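PDB 7BVC: integral membrane indolylacetylinositol arabinosyltransferase EmbB from Mycolicibacterium smegmatis MC2 155, which is an arabinosyltransferase that probably polymerises arabinose into the arabinan of arabinogalactan in the mycobacterial cell wall. Local coordinates for residues L338-C343 / E391-T396; W348-R353 / A398-V403; P357-A362 / G555-L560. All coordinates share one frame; numbering follows the deposited sequence.

Contact 1 (L338-C343 / E391-T396); sequences LPDLIC and EGQIAT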
ATOM      1  N   LEU B 338     -23.882  13.265  22.149  1.00 46.28           N
ATOM      2  CA  LEU B 338     -25.169  12.681  22.517  1.00 46.28           C
ATOM      3  C   LEU B 338     -25.900  12.039  21.336  1.00 46.28           C
ATOM      4  O   LEU B 338     -26.461  10.942  21.494  1.00 46.28           O
ATOM      5  CB  LEU B 338     -26.057  13.742  23.168  1.00 46.28           C
ATOM      6  CG  LEU B 338     -25.957  13.870  24.687  1.00 46.28           C
ATOM      7  CD1 LEU B 338     -26.978  14.868  25.198  1.00 46.28           C
ATOM      8  CD2 LEU B 338     -26.147  12.521  25.350  1.00 46.28           C
ATOM      9  N   PRO B 339     -25.933  12.670  20.134  1.00 47.12           N
ATOM     10  CA  PRO B 339     -26.641  12.039  19.009  1.00 47.12           C
ATOM     11  C   PRO B 339     -26.003  10.745  18.528  1.00 47.12           C
ATOM     12  O   PRO B 339     -26.484  10.141  17.566  1.00 47.12           O
ATOM     13  CB  PRO B 339     -26.597  13.117  17.916  1.00 47.12           C
ATOM     14  CG  PRO B 339     -25.485  14.008  18.300  1.00 47.12           C
ATOM     15  CD  PRO B 339     -25.519  14.040  19.786  1.00 47.12           C
ATOM     16  N   ASP B 340     -24.925  10.309  19.174  1.00 49.52           N
ATOM     17  CA  ASP B 340     -24.346   9.002  18.904  1.00 49.52           C
ATOM     18  C   ASP B 340     -24.732   7.966  19.950  1.00 49.52           C
ATOM     19  O   ASP B 340     -24.511   6.772  19.730  1.00 49.52           O
ATOM     20  CB  ASP B 340     -22.820   9.105  18.812  1.00 49.52           C
ATOM     21  CG  ASP B 340     -22.358   9.616  17.464  1.00 49.52           C
ATOM     22  OD1 ASP B 340     -21.613  10.615  17.429  1.00 49.52           O
ATOM     23  OD2 ASP B 340     -22.740   9.019  16.436  1.00 49.52           O
ATOM     24  N   LEU B 341     -25.295   8.398  21.077  1.00 44.61           N
ATOM     25  CA  LEU B 341     -25.901   7.497  22.048  1.00 44.61           C
ATOM     26  C   LEU B 341     -27.395   7.342  21.800  1.00 44.61           C
ATOM     27  O   LEU B 341     -27.937   6.233  21.914  1.00 44.61           O
ATOM     28  CB  LEU B 341     -25.652   8.017  23.466  1.00 44.61           C
ATOM     29  CG  LEU B 341     -26.310   7.268  24.620  1.00 44.61           C
ATOM     30  CD1 LEU B 341     -25.596   5.957  24.881  1.00 44.61           C
ATOM     31  CD2 LEU B 341     -26.325   8.130  25.868  1.00 44.61           C
ATOM     32  N   ILE B 342     -28.066   8.442  21.448  1.00 44.77           N
ATOM     33  CA  ILE B 342     -29.484   8.365  21.112  1.00 44.77           C
ATOM     34  C   ILE B 342     -29.690   7.471  19.896  1.00 44.77           C
ATOM     35  O   ILE B 342     -30.615   6.648  19.857  1.00 44.77           O
ATOM     36  CB  ILE B 342     -30.054   9.777  20.889  1.00 44.77           C
ATOM     37  CG1 ILE B 342     -29.814  10.641  22.127  1.00 44.77           C
ATOM     38  CG2 ILE B 342     -31.533   9.710  20.562  1.00 44.77           C
ATOM     39  CD1 ILE B 342     -30.259  12.074  21.968  1.00 44.77           C
ATOM     40  N   CYS B 343     -28.815   7.601  18.896  1.00 45.70           N
ATOM     41  CA  CYS B 343     -28.916   6.753  17.715  1.00 45.70           C
ATOM     42  C   CYS B 343     -28.656   5.290  18.046  1.00 45.70           C
ATOM     43  O   CYS B 343     -29.314   4.411  17.486  1.00 45.70           O
ATOM     44  CB  CYS B 343     -27.947   7.232  16.636  1.00 45.70           C
ATOM     45  SG  CYS B 343     -28.515   8.685  15.723  1.00 45.70           S
ATOM     46  N   GLU B 391     -21.416   8.020  10.986  1.00 55.11           N
ATOM     47  CA  GLU B 391     -21.730   6.679  10.513  1.00 55.11           C
ATOM     48  C   GLU B 391     -22.914   6.067  11.245  1.00 55.11           C
ATOM     49  O   GLU B 391     -23.729   5.373  10.624  1.00 55.11           O
ATOM     50  CB  GLU B 391     -20.511   5.765  10.664  1.00 55.11           C
ATOM     51  CG  GLU B 391     -19.232   6.330  10.073  1.00 55.11           C
ATOM     52  CD  GLU B 391     -19.282   6.440   8.564  1.00 55.11           C
ATOM     53  OE1 GLU B 391     -20.024   5.660   7.934  1.00 55.11           O
ATOM     54  OE2 GLU B 391     -18.579   7.309   8.005  1.00 55.11           O
ATOM     55  N   GLY B 392     -23.033   6.317  12.550  1.00 52.52           N
ATOM     56  CA  GLY B 392     -24.184   5.822  13.283  1.00 52.52           C
ATOM     57  C   GLY B 392     -25.480   6.449  12.811  1.00 52.52           C
ATOM     58  O   GLY B 392     -26.518   5.786  12.757  1.00 52.52           O
ATOM     59  N   GLN B 393     -25.437   7.732  12.447  1.00 52.11           N
ATOM     60  CA  GLN B 393     -26.630   8.394  11.933  1.00 52.11           C
ATOM     61  C   GLN B 393     -27.068   7.784  10.608  1.00 52.11           C
ATOM     62  O   GLN B 393     -28.266   7.575  10.380  1.00 52.11           O
ATOM     63  CB  GLN B 393     -26.372   9.891  11.776  1.00 52.11           C
ATOM     64  CG  GLN B 393     -26.412  10.672  13.076  1.00 52.11           C
ATOM     65  CD  GLN B 393     -25.159  10.483  13.908  1.00 52.11           C
ATOM     66  OE1 GLN B 393     -25.205   9.923  15.001  1.00 52.11           O
ATOM     67  NE2 GLN B 393     -24.031  10.951  13.392  1.00 52.11           N
ATOM     68  N   ILE B 394     -26.116   7.480   9.727  1.00 50.70           N
ATOM     69  CA  ILE B 394     -26.466   6.881   8.443  1.00 50.70           C
ATOM     70  C   ILE B 394     -26.982   5.462   8.636  1.00 50.70           C
ATOM     71  O   ILE B 394     -27.925   5.034   7.959  1.00 50.70           O
ATOM     72  CB  ILE B 394     -25.263   6.928   7.484  1.00 50.70           C
ATOM     73  CG1 ILE B 394     -24.883   8.378   7.186  1.00 50.70           C
ATOM     74  CG2 ILE B 394     -25.587   6.207   6.190  1.00 50.70           C
ATOM     75  CD1 ILE B 394     -23.626   8.521   6.372  1.00 50.70           C
ATOM     76  N   ALA B 395     -26.385   4.711   9.565  1.00 48.81           N
ATOM     77  CA  ALA B 395     -26.892   3.374   9.861  1.00 48.81           C
ATOM     78  C   ALA B 395     -28.318   3.434  10.399  1.00 48.81           C
ATOM     79  O   ALA B 395     -29.176   2.636  10.001  1.00 48.81           O
ATOM     80  CB  ALA B 395     -25.970   2.668  10.852  1.00 48.81           C
ATOM     81  N   THR B 396     -28.595   4.386  11.291  1.00 46.78           N
ATOM     82  CA  THR B 396     -29.943   4.519  11.828  1.00 46.78           C
ATOM     83  C   THR B 396     -30.934   4.947  10.755  1.00 46.78           C
ATOM     84  O   THR B 396     -32.074   4.472  10.742  1.00 46.78           O
ATOM     85  CB  THR B 396     -29.948   5.518  12.985  1.00 46.78           C
ATOM     86  OG1 THR B 396     -29.051   5.069  14.005  1.00 46.78           O
ATOM     87  CG2 THR B 396     -31.341   5.646  13.576  1.00 46.78           C
TER
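Near the N-terminal ends of helices 342-355 and 391-411 of the GT-C type membrane domain, Asp340 and Cys343 meet Gln393, Gly392 and Thr396. On the first side Leu338 O receives both Leu341 N and Ile342 N. Pro339 O and the end of the Asp340 side chain come near Gln393, which reaches across from the second helix. The CG of Gln393 stands beside the backbone N (chi1 -77°), and a bend at chi2 of 76° brings the amide round toward Pro339 and Asp340, although CB itself does not aim there. The amide carbon, Gln393 CD, then lies 3.8 Å from Asp340 OD2 and 3.9 Å from Pro339 O. The side chains of Asp340 and Gln393 cross at about a right angle and the carboxylate and amide planes are 51° apart, so they do not stack flat. Gln393 also touches Tyr319, which precedes Tyr320 of the ethambutol pocket, and the side chain of Gln393 is about 10 Å from the bound ethambutol. A turn further along, Cys343 takes over the contact. Cys343 SG rests 3.9 Å from Gln393 CG, while Cys343 CB approaches Gly392 O at 4.4 Å. The backbones are close at Gly392, which has no side chain: Gly392 CA is 6.5 Å from Asp340 CA. Thr396, pointing at Cys343, extends this face and also touches Ile346 and Cys347 of the first helix.

Contact 2 (W348-R353 / A398-V403); sequences WLLLSR and ALITYV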
ATOM      1  N   TRP B 348     -30.926  -0.139  18.612  1.00 40.48           N
ATOM      2  CA  TRP B 348     -31.220  -1.342  19.385  1.00 40.48           C
ATOM      3  C   TRP B 348     -32.721  -1.572  19.496  1.00 40.48           C
ATOM      4  O   TRP B 348     -33.195  -2.698  19.314  1.00 40.48           O
ATOM      5  CB  TRP B 348     -30.596  -1.276  20.778  1.00 40.48           C
ATOM      6  CG  TRP B 348     -31.039  -2.420  21.652  1.00 40.48           C
ATOM      7  CD1 TRP B 348     -31.640  -2.333  22.873  1.00 40.48           C
ATOM      8  CD2 TRP B 348     -30.935  -3.821  21.358  1.00 40.48           C
ATOM      9  NE1 TRP B 348     -31.908  -3.589  23.361  1.00 40.48           N
ATOM     10  CE2 TRP B 348     -31.485  -4.519  22.449  1.00 40.48           C
ATOM     11  CE3 TRP B 348     -30.424  -4.552  20.281  1.00 40.48           C
ATOM     12  CZ2 TRP B 348     -31.541  -5.908  22.493  1.00 40.48           C
ATOM     13  CZ3 TRP B 348     -30.482  -5.931  20.328  1.00 40.48           C
ATOM     14  CH2 TRP B 348     -31.033  -6.594  21.425  1.00 40.48           C
ATOM     15  N   LEU B 349     -33.484  -0.514  19.789  1.00 41.64           N
ATOM     16  CA  LEU B 349     -34.937  -0.644  19.870  1.00 41.64           C
ATOM     17  C   LEU B 349     -35.514  -1.219  18.582  1.00 41.64           C
ATOM     18  O   LEU B 349     -36.276  -2.196  18.606  1.00 41.64           O
ATOM     19  CB  LEU B 349     -35.563   0.715  20.175  1.00 41.64           C
ATOM     20  CG  LEU B 349     -37.089   0.784  20.213  1.00 41.64           C
ATOM     21  CD1 LEU B 349     -37.630   0.070  21.437  1.00 41.64           C
ATOM     22  CD2 LEU B 349     -37.557   2.227  20.177  1.00 41.64           C
ATOM     23  N   LEU B 350     -35.154  -0.623  17.444  1.00 40.43           N
ATOM     24  CA  LEU B 350     -35.699  -1.070  16.168  1.00 40.43           C
ATOM     25  C   LEU B 350     -35.254  -2.491  15.848  1.00 40.43           C
ATOM     26  O   LEU B 350     -36.076  -3.345  15.505  1.00 40.43           O
ATOM     27  CB  LEU B 350     -35.286  -0.111  15.052  1.00 40.43           C
ATOM     28  CG  LEU B 350     -35.933   1.273  15.091  1.00 40.43           C
ATOM     29  CD1 LEU B 350     -35.550   2.082  13.868  1.00 40.43           C
ATOM     30  CD2 LEU B 350     -37.440   1.153  15.204  1.00 40.43           C
ATOM     31  N   LEU B 351     -33.956  -2.772  15.979  1.00 41.63           N
ATOM     32  CA  LEU B 351     -33.439  -4.093  15.645  1.00 41.63           C
ATOM     33  C   LEU B 351     -34.073  -5.176  16.505  1.00 41.63           C
ATOM     34  O   LEU B 351     -34.271  -6.305  16.044  1.00 41.63           O
ATOM     35  CB  LEU B 351     -31.920  -4.103  15.805  1.00 41.63           C
ATOM     36  CG  LEU B 351     -31.187  -5.367  15.371  1.00 41.63           C
ATOM     37  CD1 LEU B 351     -31.222  -5.485  13.867  1.00 41.63           C
ATOM     38  CD2 LEU B 351     -29.758  -5.348  15.874  1.00 41.63           C
ATOM     39  N   SER B 352     -34.404  -4.859  17.754  1.00 41.43           N
ATOM     40  CA  SER B 352     -34.951  -5.875  18.640  1.00 41.43           C
ATOM     41  C   SER B 352     -36.457  -6.034  18.517  1.00 41.43           C
ATOM     42  O   SER B 352     -36.969  -7.132  18.764  1.00 41.43           O
ATOM     43  CB  SER B 352     -34.595  -5.556  20.093  1.00 41.43           C
ATOM     44  OG  SER B 352     -35.291  -4.411  20.551  1.00 41.43           O
ATOM     45  N   ARG B 353     -37.193  -4.985  18.143  1.00 45.46           N
ATOM     46  CA  ARG B 353     -38.646  -5.072  18.168  1.00 45.46           C
ATOM     47  C   ARG B 353     -39.331  -4.854  16.826  1.00 45.46           C
ATOM     48  O   ARG B 353     -40.566  -4.827  16.785  1.00 45.46           O
ATOM     49  CB  ARG B 353     -39.207  -4.081  19.194  1.00 45.46           C
ATOM     50  CG  ARG B 353     -39.161  -4.613  20.612  1.00 45.46           C
ATOM     51  CD  ARG B 353     -38.922  -3.512  21.623  1.00 45.46           C
ATOM     52  NE  ARG B 353     -38.727  -4.053  22.962  1.00 45.46           N
ATOM     53  CZ  ARG B 353     -37.563  -4.495  23.424  1.00 45.46           C
ATOM     54  NH1 ARG B 353     -36.486  -4.457  22.653  1.00 45.46           N
ATOM     55  NH2 ARG B 353     -37.474  -4.974  24.656  1.00 45.46           N
ATOM     56  N   ALA B 398     -30.689   4.262   7.470  1.00 45.42           N
ATOM     57  CA  ALA B 398     -30.895   3.090   6.630  1.00 45.42           C
ATOM     58  C   ALA B 398     -31.721   2.019   7.326  1.00 45.42           C
ATOM     59  O   ALA B 398     -32.368   1.215   6.649  1.00 45.42           O
ATOM     60  CB  ALA B 398     -29.550   2.511   6.196  1.00 45.42           C
ATOM     61  N   LEU B 399     -31.709   1.983   8.660  1.00 44.06           N
ATOM     62  CA  LEU B 399     -32.571   1.045   9.372  1.00 44.06           C
ATOM     63  C   LEU B 399     -34.011   1.540   9.428  1.00 44.06           C
ATOM     64  O   LEU B 399     -34.951   0.748   9.279  1.00 44.06           O
ATOM     65  CB  LEU B 399     -32.032   0.806  10.782  1.00 44.06           C
ATOM     66  CG  LEU B 399     -32.618  -0.378  11.549  1.00 44.06           C
ATOM     67  CD1 LEU B 399     -32.183  -1.689  10.922  1.00 44.06           C
ATOM     68  CD2 LEU B 399     -32.202  -0.318  13.006  1.00 44.06           C
ATOM     69  N   ILE B 400     -34.203   2.845   9.640  1.00 43.63           N
ATOM     70  CA  ILE B 400     -35.551   3.408   9.661  1.00 43.63           C
ATOM     71  C   ILE B 400     -36.214   3.257   8.300  1.00 43.63           C
ATOM     72  O   ILE B 400     -37.419   2.991   8.206  1.00 43.63           O
ATOM     73  CB  ILE B 400     -35.512   4.880  10.113  1.00 43.63           C
ATOM     74  CG1 ILE B 400     -35.051   4.987  11.564  1.00 43.63           C
ATOM     75  CG2 ILE B 400     -36.876   5.524   9.962  1.00 43.63           C
ATOM     76  CD1 ILE B 400     -34.878   6.409  12.039  1.00 43.63           C
ATOM     77  N   THR B 401     -35.443   3.416   7.222  1.00 44.82           N
ATOM     78  CA  THR B 401     -36.002   3.240   5.883  1.00 44.82           C
ATOM     79  C   THR B 401     -36.515   1.818   5.683  1.00 44.82           C
ATOM     80  O   THR B 401     -37.628   1.609   5.185  1.00 44.82           O
ATOM     81  CB  THR B 401     -34.952   3.588   4.828  1.00 44.82           C
ATOM     82  OG1 THR B 401     -34.540   4.948   4.996  1.00 44.82           O
ATOM     83  CG2 THR B 401     -35.522   3.408   3.435  1.00 44.82           C
ATOM     84  N   TYR B 402     -35.709   0.826   6.066  1.00 45.29           N
ATOM     85  CA  TYR B 402     -36.130  -0.568   5.963  1.00 45.29           C
ATOM     86  C   TYR B 402     -37.371  -0.835   6.804  1.00 45.29           C
ATOM     87  O   TYR B 402     -38.301  -1.517   6.355  1.00 45.29           O
ATOM     88  CB  TYR B 402     -34.979  -1.484   6.380  1.00 45.29           C
ATOM     89  CG  TYR B 402     -35.344  -2.944   6.522  1.00 45.29           C
ATOM     90  CD1 TYR B 402     -35.395  -3.779   5.415  1.00 45.29           C
ATOM     91  CD2 TYR B 402     -35.612  -3.495   7.766  1.00 45.29           C
ATOM     92  CE1 TYR B 402     -35.718  -5.114   5.541  1.00 45.29           C
ATOM     93  CE2 TYR B 402     -35.937  -4.830   7.901  1.00 45.29           C
ATOM     94  CZ  TYR B 402     -35.988  -5.634   6.785  1.00 45.29           C
ATOM     95  OH  TYR B 402     -36.311  -6.964   6.915  1.00 45.29           O
ATOM     96  N   VAL B 403     -37.404  -0.310   8.032  1.00 43.72           N
ATOM     97  CA  VAL B 403     -38.556  -0.533   8.903  1.00 43.72           C
ATOM     98  C   VAL B 403     -39.816   0.070   8.294  1.00 43.72           C
ATOM     99  O   VAL B 403     -40.887  -0.547   8.306  1.00 43.72           O
ATOM    100  CB  VAL B 403     -38.275   0.029  10.308  1.00 43.72           C
ATOM    101  CG1 VAL B 403     -39.543   0.043  11.139  1.00 43.72           C
ATOM    102  CG2 VAL B 403     -37.202  -0.791  10.997  1.00 43.72           C
TER
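Leu350 shows how one leucine can carry most of a helix-helix interface, here against Leu399, Ile400 and Val403. Its CB leaves helix 342-355 pointing toward helix 391-411 and at once meets a methyl group, Leu399 CD2, at 3.7 Å. That methyl comes in close to the backbone, with Leu351 N 4.2 Å from Leu399 CD2. Beyond CB the chain is nearly extended: CG lies beside the backbone N (chi1 -70°) and CD1 continues anti to CA (chi2 -175°), which takes the branch across to the neighbouring helix. There the CD1 methyl touches the flank of the isoleucine, Ile400 CG1 lying 3.7 Å from Leu350 CD1, and the two side chains run obliquely to each other. A looser approach completes the set, at 4.4 Å between Leu350 CD1 and Val403 CG2. The Leu350 side chain thus lies among those of Leu399, Ile400 and Val403.

The side-chain contacts are all apolar. Leu399 and Leu351 each have a further neighbour, Ala587 and Ala591, so a third helix, 586-599, also touches this pair. On the far side of its own helix, Trp348 packs against helices 264-279 and 367-381. The axes of the two short segments approach to 10.6 Å; they run in the same general direction, crossing at 35°, in keeping with the bundled membrane helices of a GT-C fold.

Contact 3 (P357-A362 / G555-L560); sequences PRLGPA and GPAWRL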
ATOM      1  N   PRO B 357     -38.729  -9.807  14.906  1.00 44.60           N
ATOM      2  CA  PRO B 357     -40.061 -10.421  14.795  1.00 44.60           C
ATOM      3  C   PRO B 357     -40.588 -10.483  13.375  1.00 44.60           C
ATOM      4  O   PRO B 357     -41.528 -11.243  13.115  1.00 44.60           O
ATOM      5  CB  PRO B 357     -40.939  -9.522  15.675  1.00 44.60           C
ATOM      6  CG  PRO B 357     -39.997  -8.897  16.621  1.00 44.60           C
ATOM      7  CD  PRO B 357     -38.759  -8.654  15.823  1.00 44.60           C
ATOM      8  N   ARG B 358     -40.021  -9.710  12.448  1.00 47.86           N
ATOM      9  CA  ARG B 358     -40.476  -9.739  11.065  1.00 47.86           C
ATOM     10  C   ARG B 358     -39.921 -10.936  10.305  1.00 47.86           C
ATOM     11  O   ARG B 358     -40.534 -11.385   9.331  1.00 47.86           O
ATOM     12  CB  ARG B 358     -40.085  -8.437  10.363  1.00 47.86           C
ATOM     13  CG  ARG B 358     -40.645  -8.277   8.964  1.00 47.86           C
ATOM     14  CD  ARG B 358     -42.123  -7.941   8.994  1.00 47.86           C
ATOM     15  NE  ARG B 358     -42.627  -7.589   7.672  1.00 47.86           N
ATOM     16  CZ  ARG B 358     -43.435  -8.358   6.950  1.00 47.86           C
ATOM     17  NH1 ARG B 358     -43.833  -9.530   7.423  1.00 47.86           N
ATOM     18  NH2 ARG B 358     -43.845  -7.955   5.758  1.00 47.86           N
ATOM     19  N   LEU B 359     -38.781 -11.473  10.738  1.00 45.92           N
ATOM     20  CA  LEU B 359     -38.128 -12.575  10.046  1.00 45.92           C
ATOM     21  C   LEU B 359     -38.741 -13.933  10.361  1.00 45.92           C
ATOM     22  O   LEU B 359     -38.219 -14.949   9.894  1.00 45.92           O
ATOM     23  CB  LEU B 359     -36.635 -12.597  10.384  1.00 45.92           C
ATOM     24  CG  LEU B 359     -35.781 -11.479   9.787  1.00 45.92           C
ATOM     25  CD1 LEU B 359     -34.436 -11.401  10.486  1.00 45.92           C
ATOM     26  CD2 LEU B 359     -35.596 -11.690   8.301  1.00 45.92           C
ATOM     27  N   GLY B 360     -39.820 -13.986  11.135  1.00 45.99           N
ATOM     28  CA  GLY B 360     -40.497 -15.232  11.402  1.00 45.99           C
ATOM     29  C   GLY B 360     -40.583 -15.557  12.878  1.00 45.99           C
ATOM     30  O   GLY B 360     -39.895 -14.960  13.711  1.00 45.99           O
ATOM     31  N   PRO B 361     -41.439 -16.516  13.230  1.00 49.08           N
ATOM     32  CA  PRO B 361     -41.582 -16.922  14.632  1.00 49.08           C
ATOM     33  C   PRO B 361     -40.483 -17.838  15.143  1.00 49.08           C
ATOM     34  O   PRO B 361     -40.573 -18.301  16.283  1.00 49.08           O
ATOM     35  CB  PRO B 361     -42.935 -17.646  14.632  1.00 49.08           C
ATOM     36  CG  PRO B 361     -43.053 -18.202  13.269  1.00 49.08           C
ATOM     37  CD  PRO B 361     -42.383 -17.223  12.348  1.00 49.08           C
ATOM     38  N   ALA B 362     -39.457 -18.117  14.341  1.00 48.19           N
ATOM     39  CA  ALA B 362     -38.312 -18.891  14.799  1.00 48.19           C
ATOM     40  C   ALA B 362     -37.111 -18.023  15.133  1.00 48.19           C
ATOM     41  O   ALA B 362     -36.250 -18.458  15.903  1.00 48.19           O
ATOM     42  CB  ALA B 362     -37.906 -19.923  13.742  1.00 48.19           C
ATOM     43  N   GLY B 555     -39.504 -13.747   2.127  1.00 54.31           N
ATOM     44  CA  GLY B 555     -39.383 -12.392   1.642  1.00 54.31           C
ATOM     45  C   GLY B 555     -38.504 -11.499   2.496  1.00 54.31           C
ATOM     46  O   GLY B 555     -37.532 -10.905   2.013  1.00 54.31           O
ATOM     47  N   PRO B 556     -38.858 -11.347   3.775  1.00 50.64           N
ATOM     48  CA  PRO B 556     -38.024 -10.534   4.674  1.00 50.64           C
ATOM     49  C   PRO B 556     -36.619 -11.076   4.861  1.00 50.64           C
ATOM     50  O   PRO B 556     -35.719 -10.302   5.207  1.00 50.64           O
ATOM     51  CB  PRO B 556     -38.806 -10.550   5.992  1.00 50.64           C
ATOM     52  CG  PRO B 556     -40.208 -10.815   5.594  1.00 50.64           C
ATOM     53  CD  PRO B 556     -40.143 -11.709   4.398  1.00 50.64           C
ATOM     54  N   ALA B 557     -36.399 -12.374   4.652  1.00 52.43           N
ATOM     55  CA  ALA B 557     -35.058 -12.926   4.788  1.00 52.43           C
ATOM     56  C   ALA B 557     -34.219 -12.695   3.540  1.00 52.43           C
ATOM     57  O   ALA B 557     -32.997 -12.545   3.640  1.00 52.43           O
ATOM     58  CB  ALA B 557     -35.126 -14.419   5.101  1.00 52.43           C
ATOM     59  N   TRP B 558     -34.848 -12.662   2.366  1.00 57.68           N
ATOM     60  CA  TRP B 558     -34.110 -12.374   1.141  1.00 57.68           C
ATOM     61  C   TRP B 558     -33.851 -10.884   0.976  1.00 57.68           C
ATOM     62  O   TRP B 558     -32.808 -10.500   0.433  1.00 57.68           O
ATOM     63  CB  TRP B 558     -34.870 -12.909  -0.073  1.00 57.68           C
ATOM     64  CG  TRP B 558     -34.670 -14.372  -0.326  1.00 57.68           C
ATOM     65  CD1 TRP B 558     -35.557 -15.375  -0.076  1.00 57.68           C
ATOM     66  CD2 TRP B 558     -33.508 -14.997  -0.885  1.00 57.68           C
ATOM     67  NE1 TRP B 558     -35.023 -16.583  -0.440  1.00 57.68           N
ATOM     68  CE2 TRP B 558     -33.765 -16.380  -0.940  1.00 57.68           C
ATOM     69  CE3 TRP B 558     -32.278 -14.523  -1.341  1.00 57.68           C
ATOM     70  CZ2 TRP B 558     -32.838 -17.290  -1.434  1.00 57.68           C
ATOM     71  CZ3 TRP B 558     -31.358 -15.428  -1.830  1.00 57.68           C
ATOM     72  CH2 TRP B 558     -31.641 -16.795  -1.873  1.00 57.68           C
ATOM     73  N   ARG B 559     -34.776 -10.036   1.437  1.00 54.12           N
ATOM     74  CA  ARG B 559     -34.573  -8.596   1.318  1.00 54.12           C
ATOM     75  C   ARG B 559     -33.379  -8.125   2.135  1.00 54.12           C
ATOM     76  O   ARG B 559     -32.681  -7.192   1.728  1.00 54.12           O
ATOM     77  CB  ARG B 559     -35.835  -7.848   1.742  1.00 54.12           C
ATOM     78  CG  ARG B 559     -36.954  -7.900   0.719  1.00 54.12           C
ATOM     79  CD  ARG B 559     -38.228  -7.283   1.262  1.00 54.12           C
ATOM     80  NE  ARG B 559     -39.408  -8.050   0.876  1.00 54.12           N
ATOM     81  CZ  ARG B 559     -40.496  -8.171   1.625  1.00 54.12           C
ATOM     82  NH1 ARG B 559     -40.559  -7.574   2.807  1.00 54.12           N
ATOM     83  NH2 ARG B 559     -41.523  -8.891   1.195  1.00 54.12           N
ATOM     84  N   LEU B 560     -33.113  -8.764   3.274  1.00 54.65           N
ATOM     85  CA  LEU B 560     -31.978  -8.364   4.102  1.00 54.65           C
ATOM     86  C   LEU B 560     -30.656  -8.667   3.406  1.00 54.65           C
ATOM     87  O   LEU B 560     -29.746  -7.826   3.378  1.00 54.65           O
ATOM     88  CB  LEU B 560     -32.056  -9.069   5.455  1.00 54.65           C
ATOM     89  CG  LEU B 560     -31.027  -8.666   6.507  1.00 54.65           C
ATOM     90  CD1 LEU B 560     -31.309  -7.262   7.010  1.00 54.65           C
ATOM     91  CD2 LEU B 560     -31.035  -9.662   7.652  1.00 54.65           C
TER
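Arg358 and Pro556 cross at about a right angle, and the tip of the proline ring is presented to one face of the guanidinium: Pro556 CG sits 4.2 Å above the Arg358 guanidinium plane and over its centre. The bend that turns this face to the proline is at chi2 (75°), beyond a CG that runs anti to the backbone N and passes close to Pro556 CB. The backbone joins in, with Arg358 O 3.8 Å from Pro556 CG.

Leu359 reaches the same helix from another direction. Its CD2 branch comes down on the backbone, 3.4 Å from Pro556 O, and also touches an apolar side chain, with Leu359 CD2 4.2 Å from Ala557 CB. Arg559 springs from the next turn of helix 554-570 and lies with one face over its own Pro556 N. At its edge, near its plane, comes the other arginine, Arg358 NH2 being 4.4 Å from Arg559 NH1.

Glu406 of helix 391-411 bridges the two, consistent with their lying so close: it forms salt bridges with Arg358 NE through OE1 and with Arg559 NH1 through OE2. An acidic side chain of another protein chain pairs with Arg358 NH1, and cardiolipin touches Trp558. The contact therefore couples apolar packing of a loop on a helix with a shared carboxylate, which would be expected to offset the nearby positive charges and, through Arg358, tie this end of the domain to its partner protein.

Overall arrangement
Contacts 1 and 2 hold the same two helices, 342-355 and 391-411, with centres about 12 Å apart; contact 3 takes up the loop that follows the first helix and joins it to helix 554-570. Polar groups dominate near the helix ends in contact 1, hydrocarbon fills contact 2, and contact 3 combines apolar packing with charge. Contact 3 lies farthest from the chain's centre yet is the buried one, bordered by lipid and another protein, whereas the first two are partly buried. Contacts 2 and 3 touch through Tyr402 OH, 3.8 Å from Pro556 O. In position, contact 1 is the one near the ethambutol site and contact 3 the one beside cardiolipin.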